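PDB 3QNK: putative lipoprotein from Bacteroides fragilis, which is of unknown function but, as a SusD-like lipoprotein, probably takes part in glycan capture at the bacterial outer membrane. Local coordinates for residues N88-R93 with R106-V111; W228-K233 with W364-N369; I239-Y244 with S383-I388. All coordinates share one frame; numbering follows the deposited sequence.

Interaction 1 of 3, residues N88-R93 with R106-V111; sequences NRFFER and RLTGEV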
loop_
_atom_site.group_PDB
_atom_site.type_symbol
_atom_site.label_atom_id
_atom_site.label_comp_id
_atom_site.label_asym_id
_atom_site.label_seq_id
_atom_site.Cartn_x
_atom_site.Cartn_y
_atom_site.Cartn_z
ATOM N N ASN B 88 -4.171 -2.028 18.663
ATOM C CA ASN B 88 -4.879 -1.106 19.558
ATOM C C ASN B 88 -6.354 -1.438 19.646
ATOM O O ASN B 88 -6.944 -1.275 20.716
ATOM C CB ASN B 88 -4.680 0.335 19.112
ATOM C CG ASN B 88 -3.265 0.830 19.241
ATOM O OD1 ASN B 88 -2.474 0.337 20.055
ATOM N ND2 ASN B 88 -2.924 1.838 18.447
ATOM N N ARG B 89 -6.939 -1.932 18.542
ATOM C CA ARG B 89 -8.332 -2.353 18.541
ATOM C C ARG B 89 -8.504 -3.556 19.425
ATOM O O ARG B 89 -9.443 -3.601 20.209
ATOM C CB ARG B 89 -8.809 -2.671 17.129
ATOM C CG ARG B 89 -10.195 -3.309 17.102
ATOM C CD ARG B 89 -11.317 -2.302 17.177
ATOM N NE ARG B 89 -12.078 -2.326 15.935
ATOM C CZ ARG B 89 -12.284 -1.274 15.153
ATOM N NH1 ARG B 89 -11.776 -0.086 15.476
ATOM N NH2 ARG B 89 -12.982 -1.399 14.034
ATOM N N PHE B 90 -7.595 -4.543 19.302
ATOM C CA PHE B 90 -7.624 -5.740 20.135
ATOM C C PHE B 90 -7.680 -5.308 21.597
ATOM O O PHE B 90 -8.630 -5.668 22.316
ATOM C CB PHE B 90 -6.396 -6.633 19.865
ATOM C CG PHE B 90 -6.355 -7.889 20.720
ATOM C CD1 PHE B 90 -5.784 -7.871 21.991
ATOM C CD2 PHE B 90 -6.897 -9.084 20.258
ATOM C CE1 PHE B 90 -5.782 -9.016 22.784
ATOM C CE2 PHE B 90 -6.870 -10.230 21.047
ATOM C CZ PHE B 90 -6.291 -10.193 22.290
ATOM N N PHE B 91 -6.697 -4.453 22.001
ATOM C CA PHE B 91 -6.574 -3.945 23.365
ATOM C C PHE B 91 -7.853 -3.217 23.847
ATOM O O PHE B 91 -8.227 -3.371 25.011
ATOM C CB PHE B 91 -5.353 -3.039 23.493
ATOM C CG PHE B 91 -4.034 -3.758 23.361
ATOM C CD1 PHE B 91 -3.739 -4.859 24.160
ATOM C CD2 PHE B 91 -3.060 -3.300 22.476
ATOM C CE1 PHE B 91 -2.511 -5.515 24.039
ATOM C CE2 PHE B 91 -1.831 -3.946 22.367
ATOM C CZ PHE B 91 -1.562 -5.046 23.148
ATOM N N GLU B 92 -8.545 -2.505 22.951
ATOM C CA GLU B 92 -9.797 -1.818 23.261
ATOM C C GLU B 92 -10.957 -2.779 23.500
ATOM O O GLU B 92 -11.770 -2.539 24.393
ATOM C CB GLU B 92 -10.207 -0.858 22.120
ATOM C CG GLU B 92 -9.405 0.434 22.037
ATOM C CD GLU B 92 -9.760 1.400 20.918
ATOM O OE1 GLU B 92 -10.506 1.013 19.986
ATOM O OE2 GLU B 92 -9.277 2.554 20.976
ATOM N N ARG B 93 -11.063 -3.839 22.689
ATOM C CA ARG B 93 -12.226 -4.726 22.718
ATOM C C ARG B 93 -12.043 -6.032 23.513
ATOM O O ARG B 93 -13.055 -6.685 23.794
ATOM C CB ARG B 93 -12.654 -5.063 21.275
ATOM C CG ARG B 93 -12.924 -3.843 20.369
ATOM C CD ARG B 93 -14.360 -3.772 19.905
ATOM N NE ARG B 93 -15.271 -3.686 21.044
ATOM C CZ ARG B 93 -16.523 -4.128 21.058
ATOM N NH1 ARG B 93 -17.047 -4.701 19.979
ATOM N NH2 ARG B 93 -17.262 -4.007 22.154
ATOM N N ARG B 106 -2.829 -14.759 27.861
ATOM C CA ARG B 106 -1.813 -15.264 26.932
ATOM C C ARG B 106 -1.970 -14.542 25.565
ATOM O O ARG B 106 -0.980 -14.007 25.065
ATOM C CB ARG B 106 -1.902 -16.814 26.820
ATOM C CG ARG B 106 -1.108 -17.483 25.675
ATOM C CD ARG B 106 -2.055 -17.820 24.523
ATOM N NE ARG B 106 -1.957 -19.187 24.001
ATOM C CZ ARG B 106 -2.525 -20.256 24.556
ATOM N NH1 ARG B 106 -3.176 -20.148 25.710
ATOM N NH2 ARG B 106 -2.415 -21.446 23.983
ATOM N N LEU B 107 -3.216 -14.453 25.010
ATOM C CA LEU B 107 -3.466 -13.759 23.736
ATOM C C LEU B 107 -3.069 -12.293 23.819
ATOM O O LEU B 107 -2.415 -11.802 22.901
ATOM C CB LEU B 107 -4.925 -13.862 23.280
ATOM C CG LEU B 107 -5.466 -15.240 22.903
ATOM C CD1 LEU B 107 -6.979 -15.190 22.684
ATOM C CD2 LEU B 107 -4.755 -15.820 21.689
ATOM N N THR B 108 -3.425 -11.603 24.928
ATOM C CA THR B 108 -3.071 -10.189 25.141
ATOM C C THR B 108 -1.539 -10.028 25.096
ATOM O O THR B 108 -1.055 -9.079 24.494
ATOM C CB THR B 108 -3.684 -9.657 26.436
ATOM O OG1 THR B 108 -5.082 -9.935 26.417
ATOM C CG2 THR B 108 -3.487 -8.163 26.610
ATOM N N GLY B 109 -0.811 -10.981 25.679
ATOM C CA GLY B 109 0.644 -11.010 25.683
ATOM C C GLY B 109 1.210 -11.070 24.283
ATOM O O GLY B 109 2.156 -10.352 23.977
ATOM N N GLU B 110 0.583 -11.866 23.402
ATOM C CA GLU B 110 0.980 -12.030 22.005
ATOM C C GLU B 110 0.804 -10.724 21.248
ATOM O O GLU B 110 1.682 -10.356 20.471
ATOM C CB GLU B 110 0.190 -13.159 21.320
ATOM C CG GLU B 110 0.184 -14.492 22.059
ATOM C CD GLU B 110 -0.301 -15.684 21.261
ATOM O OE1 GLU B 110 0.271 -15.933 20.179
ATOM O OE2 GLU B 110 -1.193 -16.418 21.743
ATOM N N VAL B 111 -0.280 -9.985 21.521
ATOM C CA VAL B 111 -0.558 -8.691 20.888
ATOM C C VAL B 111 0.429 -7.635 21.413
ATOM O O VAL B 111 0.866 -6.789 20.616
ATOM C CB VAL B 111 -2.035 -8.271 21.055
ATOM C CG1 VAL B 111 -2.339 -7.019 20.249
ATOM C CG2 VAL B 111 -2.965 -9.403 20.613
#
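F90 and V111 face each other between two helical segments that run nearly antiparallel, at 153°, with their axes 10.4 Å apart at closest approach. Segment 88-93 closes helix 76-93 and segment 106-111 lies on helix 101-126, so the pair forms a helical hairpin joined by a short connection. F90 and F91 on one helix meet V111, T108 and, more lightly, L107 on the other. V111 divides its two methyls between the two rings. Its CG2 stands almost directly over the middle of the F90 ring, 3.5 Å from the centroid and 12° off the normal, a CH-pi contact over the face. Its CG1 lies over a face of F91, displaced toward CZ, 4.0 Å from that ring's centroid. F90 reaches across because its CG is anti to the backbone N (chi1 179°), which carries the ring along the direction in which its CB already leads. Further out, F90 CZ meets L107 CB at 4.0 Å, the two side chains crossing at about a right angle. T108 lies beside both rings: its CG2 comes to the edge of F91, 3.8 Å from CE1, while its OG1 sits in the plane of F90 at the rim. That hydroxyl is hydrogen-bonded to the backbone oxygen of K104 within its own helix, so its approach to the ring is one of van der Waals contact. Y23 and V24 of helix 17-29 also lie against F90, and L27 against V111, which extends the hairpin into a three-helix core in keeping with the alpha-alpha superhelix of this protein. No hydrogen bond crosses between the segments, and the contact rests on dispersion and CH-pi interactions.

Interaction 2 of 3, residues W228-K233 with W364-N369; sequences WWTTNK and WIDYDN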
loop_
_atom_site.group_PDB
_atom_site.type_symbol
_atom_site.label_atom_id
_atom_site.label_comp_id
_atom_site.label_asym_id
_atom_site.label_seq_id
_atom_site.Cartn_x
_atom_site.Cartn_y
_atom_site.Cartn_z
ATOM N N TRP B 228 18.507 -22.970 9.120
ATOM C CA TRP B 228 17.490 -22.437 8.227
ATOM C C TRP B 228 16.693 -23.487 7.473
ATOM O O TRP B 228 15.738 -23.106 6.775
ATOM C CB TRP B 228 18.152 -21.484 7.246
ATOM C CG TRP B 228 18.594 -20.261 7.974
ATOM C CD1 TRP B 228 17.806 -19.219 8.360
ATOM C CD2 TRP B 228 19.864 -20.063 8.609
ATOM N NE1 TRP B 228 18.510 -18.372 9.176
ATOM C CE2 TRP B 228 19.795 -18.839 9.306
ATOM C CE3 TRP B 228 21.079 -20.773 8.606
ATOM C CZ2 TRP B 228 20.901 -18.297 9.994
ATOM C CZ3 TRP B 228 22.160 -20.260 9.320
ATOM C CH2 TRP B 228 22.064 -19.038 10.010
ATOM N N TRP B 229 17.039 -24.795 7.627
ATOM C CA TRP B 229 16.317 -25.845 6.908
ATOM C C TRP B 229 14.918 -25.968 7.402
ATOM O O TRP B 229 14.676 -25.950 8.615
ATOM C CB TRP B 229 16.979 -27.224 7.020
ATOM C CG TRP B 229 18.306 -27.365 6.356
ATOM C CD1 TRP B 229 18.955 -26.441 5.589
ATOM C CD2 TRP B 229 19.160 -28.500 6.430
ATOM N NE1 TRP B 229 20.170 -26.928 5.194
ATOM C CE2 TRP B 229 20.323 -28.198 5.686
ATOM C CE3 TRP B 229 19.062 -29.753 7.057
ATOM C CZ2 TRP B 229 21.389 -29.094 5.565
ATOM C CZ3 TRP B 229 20.115 -30.648 6.925
ATOM C CH2 TRP B 229 21.257 -30.319 6.177
ATOM N N THR B 230 13.991 -26.116 6.447
ATOM C CA THR B 230 12.567 -26.308 6.708
ATOM C C THR B 230 12.392 -27.690 7.358
ATOM O O THR B 230 11.521 -27.843 8.221
ATOM C CB THR B 230 11.761 -26.085 5.441
ATOM O OG1 THR B 230 12.425 -26.738 4.367
ATOM C CG2 THR B 230 11.633 -24.590 5.093
ATOM N N THR B 231 13.300 -28.653 7.048
ATOM C CA THR B 231 13.299 -29.990 7.671
ATOM C C THR B 231 13.976 -29.954 9.069
ATOM O O THR B 231 14.185 -30.999 9.687
ATOM C CB THR B 231 13.982 -31.038 6.763
ATOM O OG1 THR B 231 15.287 -30.603 6.406
ATOM C CG2 THR B 231 13.163 -31.384 5.528
ATOM N N ASN B 232 14.330 -28.762 9.556
ATOM C CA ASN B 232 14.958 -28.605 10.871
ATOM C C ASN B 232 14.342 -27.423 11.592
ATOM O O ASN B 232 14.920 -26.916 12.549
ATOM C CB ASN B 232 16.478 -28.457 10.752
ATOM C CG ASN B 232 17.221 -28.774 12.025
ATOM O OD1 ASN B 232 16.845 -29.673 12.809
ATOM N ND2 ASN B 232 18.291 -28.032 12.266
ATOM N N LYS B 233 13.119 -27.030 11.165
ATOM C CA LYS B 233 12.330 -25.902 11.681
ATOM C C LYS B 233 12.078 -26.007 13.209
ATOM O O LYS B 233 11.706 -25.000 13.820
ATOM C CB LYS B 233 10.989 -25.800 10.922
ATOM N N TRP B 364 19.809 -18.839 4.329
ATOM C CA TRP B 364 18.403 -19.219 4.367
ATOM C C TRP B 364 17.884 -19.738 3.013
ATOM O O TRP B 364 16.707 -20.087 2.950
ATOM C CB TRP B 364 17.529 -18.080 4.926
ATOM C CG TRP B 364 17.983 -16.707 4.533
ATOM C CD1 TRP B 364 18.775 -15.860 5.256
ATOM C CD2 TRP B 364 17.770 -16.074 3.265
ATOM N NE1 TRP B 364 19.031 -14.712 4.525
ATOM C CE2 TRP B 364 18.428 -14.820 3.301
ATOM C CE3 TRP B 364 17.059 -16.437 2.104
ATOM C CZ2 TRP B 364 18.372 -13.917 2.240
ATOM C CZ3 TRP B 364 17.008 -15.542 1.053
ATOM C CH2 TRP B 364 17.661 -14.298 1.126
ATOM N N ILE B 365 18.726 -19.831 1.960
ATOM C CA ILE B 365 18.300 -20.482 0.718
ATOM C C ILE B 365 18.705 -21.963 0.877
ATOM O O ILE B 365 19.894 -22.256 1.010
ATOM C CB ILE B 365 18.806 -19.856 -0.605
ATOM C CG1 ILE B 365 18.314 -18.404 -0.736
ATOM C CG2 ILE B 365 18.293 -20.692 -1.802
ATOM C CD1 ILE B 365 18.947 -17.610 -1.865
ATOM N N ASP B 366 17.710 -22.884 0.923
ATOM C CA ASP B 366 17.931 -24.314 1.127
ATOM C C ASP B 366 18.410 -25.005 -0.168
ATOM O O ASP B 366 17.708 -25.849 -0.722
ATOM C CB ASP B 366 16.660 -24.988 1.672
ATOM C CG ASP B 366 16.846 -26.313 2.410
ATOM O OD1 ASP B 366 17.961 -26.908 2.312
ATOM O OD2 ASP B 366 15.877 -26.756 3.089
ATOM N N TYR B 367 19.638 -24.671 -0.613
ATOM C CA TYR B 367 20.302 -25.298 -1.743
ATOM C C TYR B 367 20.720 -26.738 -1.370
ATOM O O TYR B 367 21.031 -27.541 -2.249
ATOM C CB TYR B 367 21.532 -24.496 -2.155
ATOM C CG TYR B 367 21.279 -23.177 -2.845
ATOM C CD1 TYR B 367 20.515 -23.111 -4.010
ATOM C CD2 TYR B 367 21.931 -22.017 -2.429
ATOM C CE1 TYR B 367 20.337 -21.909 -4.694
ATOM C CE2 TYR B 367 21.760 -20.810 -3.107
ATOM C CZ TYR B 367 20.966 -20.764 -4.243
ATOM O OH TYR B 367 20.790 -19.586 -4.920
ATOM N N ASP B 368 20.729 -27.062 -0.063
ATOM C CA ASP B 368 21.058 -28.399 0.416
ATOM C C ASP B 368 19.933 -29.397 0.093
ATOM O O ASP B 368 20.205 -30.479 -0.438
ATOM C CB ASP B 368 21.312 -28.396 1.937
ATOM C CG ASP B 368 22.581 -27.696 2.381
ATOM O OD1 ASP B 368 23.668 -28.216 2.098
ATOM O OD2 ASP B 368 22.476 -26.629 3.031
ATOM N N ASN B 369 18.674 -29.034 0.400
ATOM C CA ASN B 369 17.553 -29.963 0.279
ATOM C C ASN B 369 16.579 -29.699 -0.834
ATOM O O ASN B 369 16.084 -30.654 -1.431
ATOM C CB ASN B 369 16.776 -29.963 1.588
ATOM C CG ASN B 369 17.641 -30.327 2.769
ATOM O OD1 ASN B 369 18.139 -31.454 2.861
ATOM N ND2 ASN B 369 17.871 -29.380 3.665
#
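Two irregular segments come closest where W228 CA lies 5.1 Å from W364 CA, and they also bring W229 near D366. Apart from a 3-10 turn at T230-T231, neither segment has regular structure, and side chains make most of the contact. The indole of W229 is the centrepiece. Over one of its faces stands the amide of N369, almost perpendicular to the ring and with its nitrogen leading: ND2 is 3.2 Å from W229 CD2. D366 OD1 approaches the same face nearer the pyrrole end, 3.5 Å from W229 CD1, with its carboxylate lying nearly parallel to the ring. At the ring's edge, W229 NE1 donates to D368 OD2 across 3.2 Å with an angle of 145° at the hydrogen. The acceptor lies in the indole plane but is itself met from above its carboxylate plane. R225 forms a salt bridge to that same OD2, so two donors grip it. Within 364-369 an Asx motif is formed, D366 OD1 accepting from N369 N at 2.9 Å, and D366 is also the centre of an inverse gamma turn. D366 CG is anti to the backbone N (chi1 -158°), which brings the carboxylate between its own loop and the indole. N369 ND2 adds two weak bonds to the same carboxylate, consistent with holding this nitrogen over W229. The other tryptophans meet as a T-shaped pair: the edge of W364 points to the face of W228, five-membered ring centroids 5.9 Å apart and planes at 71°. Next to it W228 CD1 touches W364 CB at 3.6 Å. W364 NE1 bonds to the backbone oxygen of F449, which ties this ring to a more distant part of the chain.

Interaction 3 of 3, residues I239-Y244 with S383-I388; sequences IFDVQY and STNWII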
loop_
_atom_site.group_PDB
_atom_site.type_symbol
_atom_site.label_atom_id
_atom_site.label_comp_id
_atom_site.label_asym_id
_atom_site.label_seq_id
_atom_site.Cartn_x
_atom_site.Cartn_y
_atom_site.Cartn_z
ATOM N N ILE B 239 14.296 -18.811 18.140
ATOM C CA ILE B 239 13.538 -18.183 19.227
ATOM C C ILE B 239 12.204 -17.695 18.631
ATOM O O ILE B 239 11.162 -17.966 19.202
ATOM C CB ILE B 239 14.333 -17.077 19.962
ATOM C CG1 ILE B 239 15.501 -17.692 20.757
ATOM C CG2 ILE B 239 13.432 -16.286 20.883
ATOM C CD1 ILE B 239 16.500 -16.692 21.404
ATOM N N PHE B 240 12.239 -17.018 17.472
ATOM C CA PHE B 240 11.062 -16.534 16.752
ATOM C C PHE B 240 11.327 -16.531 15.260
ATOM O O PHE B 240 12.342 -15.997 14.811
ATOM C CB PHE B 240 10.605 -15.123 17.227
ATOM C CG PHE B 240 9.235 -14.738 16.701
ATOM C CD1 PHE B 240 8.076 -15.283 17.253
ATOM C CD2 PHE B 240 9.106 -13.866 15.635
ATOM C CE1 PHE B 240 6.818 -14.963 16.736
ATOM C CE2 PHE B 240 7.843 -13.531 15.132
ATOM C CZ PHE B 240 6.709 -14.076 15.690
ATOM N N ASP B 241 10.404 -17.125 14.492
ATOM C CA ASP B 241 10.502 -17.178 13.032
ATOM C C ASP B 241 9.132 -17.075 12.347
ATOM O O ASP B 241 8.086 -17.123 13.001
ATOM C CB ASP B 241 11.226 -18.459 12.563
ATOM C CG ASP B 241 10.553 -19.800 12.880
ATOM O OD1 ASP B 241 9.437 -19.796 13.480
ATOM O OD2 ASP B 241 11.143 -20.849 12.544
ATOM N N VAL B 242 9.171 -16.925 11.018
ATOM C CA VAL B 242 8.038 -16.894 10.105
ATOM C C VAL B 242 8.421 -17.713 8.870
ATOM O O VAL B 242 9.547 -17.595 8.380
ATOM C CB VAL B 242 7.511 -15.473 9.734
ATOM C CG1 VAL B 242 6.738 -14.851 10.881
ATOM C CG2 VAL B 242 8.613 -14.553 9.285
ATOM N N GLN B 243 7.518 -18.574 8.406
ATOM C CA GLN B 243 7.740 -19.343 7.182
ATOM C C GLN B 243 7.125 -18.491 6.093
ATOM O O GLN B 243 5.904 -18.410 5.980
ATOM C CB GLN B 243 7.179 -20.781 7.257
ATOM C CG GLN B 243 7.915 -21.677 8.260
ATOM C CD GLN B 243 7.616 -21.331 9.711
ATOM O OE1 GLN B 243 6.458 -21.205 10.127
ATOM N NE2 GLN B 243 8.655 -21.131 10.509
ATOM N N TYR B 244 7.977 -17.702 5.428
ATOM C CA TYR B 244 7.558 -16.739 4.418
ATOM C C TYR B 244 7.464 -17.390 3.061
ATOM O O TYR B 244 8.474 -17.825 2.508
ATOM C CB TYR B 244 8.519 -15.537 4.404
ATOM C CG TYR B 244 8.228 -14.470 3.366
ATOM C CD1 TYR B 244 7.028 -13.764 3.376
ATOM C CD2 TYR B 244 9.189 -14.102 2.432
ATOM C CE1 TYR B 244 6.768 -12.767 2.439
ATOM C CE2 TYR B 244 8.946 -13.098 1.498
ATOM C CZ TYR B 244 7.735 -12.429 1.508
ATOM O OH TYR B 244 7.515 -11.432 0.591
ATOM N N SER B 383 8.863 -21.722 0.222
ATOM C CA SER B 383 8.928 -20.875 1.400
ATOM C C SER B 383 10.336 -20.793 1.963
ATOM O O SER B 383 11.175 -21.690 1.776
ATOM C CB SER B 383 7.993 -21.394 2.478
ATOM O OG SER B 383 8.450 -22.666 2.898
ATOM N N THR B 384 10.546 -19.724 2.712
ATOM C CA THR B 384 11.776 -19.414 3.407
ATOM C C THR B 384 11.453 -19.385 4.903
ATOM O O THR B 384 10.409 -18.899 5.318
ATOM C CB THR B 384 12.395 -18.112 2.829
ATOM O OG1 THR B 384 13.127 -18.467 1.649
ATOM C CG2 THR B 384 13.330 -17.395 3.818
ATOM N N ASN B 385 12.337 -19.956 5.695
ATOM C CA ASN B 385 12.207 -19.969 7.138
ATOM C C ASN B 385 12.974 -18.740 7.620
ATOM O O ASN B 385 14.202 -18.781 7.848
ATOM C CB ASN B 385 12.712 -21.313 7.736
ATOM C CG ASN B 385 12.384 -21.536 9.206
ATOM O OD1 ASN B 385 11.501 -20.884 9.795
ATOM N ND2 ASN B 385 13.073 -22.508 9.826
ATOM N N TRP B 386 12.252 -17.609 7.664
ATOM C CA TRP B 386 12.821 -16.331 8.088
ATOM C C TRP B 386 12.913 -16.293 9.606
ATOM O O TRP B 386 11.888 -16.205 10.278
ATOM C CB TRP B 386 11.994 -15.149 7.539
ATOM C CG TRP B 386 12.674 -13.827 7.720
ATOM C CD1 TRP B 386 12.231 -12.770 8.463
ATOM C CD2 TRP B 386 13.952 -13.439 7.182
ATOM N NE1 TRP B 386 13.151 -11.738 8.414
ATOM C CE2 TRP B 386 14.221 -12.129 7.645
ATOM C CE3 TRP B 386 14.926 -14.097 6.406
ATOM C CZ2 TRP B 386 15.402 -11.452 7.321
ATOM C CZ3 TRP B 386 16.106 -13.432 6.106
ATOM C CH2 TRP B 386 16.321 -12.114 6.532
ATOM N N ILE B 387 14.134 -16.412 10.137
ATOM C CA ILE B 387 14.360 -16.438 11.582
ATOM C C ILE B 387 14.654 -15.024 12.074
ATOM O O ILE B 387 15.778 -14.508 11.934
ATOM C CB ILE B 387 15.450 -17.445 11.985
ATOM C CG1 ILE B 387 15.128 -18.826 11.370
ATOM C CG2 ILE B 387 15.555 -17.497 13.503
ATOM C CD1 ILE B 387 16.278 -19.822 11.350
ATOM N N ILE B 388 13.627 -14.410 12.655
ATOM C CA ILE B 388 13.696 -13.047 13.178
ATOM C C ILE B 388 14.566 -13.058 14.445
ATOM O O ILE B 388 15.410 -12.197 14.592
ATOM C CB ILE B 388 12.256 -12.450 13.383
ATOM C CG1 ILE B 388 11.502 -12.379 12.019
ATOM C CG2 ILE B 388 12.321 -11.061 14.006
ATOM C CD1 ILE B 388 9.984 -12.314 12.070
#
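At the edge of the W386 indole, near its plane, lies V242 CG2, 4.1 Å from CD1, and the F240 ring likewise receives I388 CD1 at its edge, 3.9 Å from CE2. Both rings also have edge-to-face partners beyond these segments: W364 for W386, and F113 for F240. I388 CD1 touches V242 CG2 as well as F240 CE2. The two strands are antiparallel. V242 and W386 form a hydrogen-bonded pair, V242 N to W386 O at 2.9 Å and W386 N to V242 O at 2.8 Å, and Y244 and T384 form the next, with T384 N to Y244 O at 2.8 Å the straighter of its two bonds, at 165°. The side chains of these four residues share one face of the sheet. On the other face Q243 and N385 lie side by side, pointing the same way. In the modelled orientation Q243, bent at chi2 (72°), donates from NE2 to N385 OD1 at 2.9 Å, coming from well above the carbonyl plane. D241 OD2, another acceptor, lies close to that oxygen, so the amide orientation of N385, and with it this bond, is uncertain. A classic beta bulge, I239 and F240 both facing L389, breaks strand 238-244, the middle strand of a small three-stranded antiparallel sheet set within a largely helical SusD-family fold.

Overall arrangement
Read from the N terminus, the chain shows two scales of closure. Interaction 1 comes first and is local: only twelve residues separate its segments, so it closes a helical hairpin. It is complete before the others open, and its nearest atoms remain about 7 Å from interaction 3. Interactions 2 and 3 are long-range and cross, their segments alternating as 228-233, 239-244, 364-369 and 383-388, each contact enclosing well over a hundred residues. They also touch, with W228 packed on I387 and K233 beside N385, so that the loops of interaction 2 lie against the sheet of interaction 3. Together they tie the chain after helix 221-225 to that leading into helix 391-405.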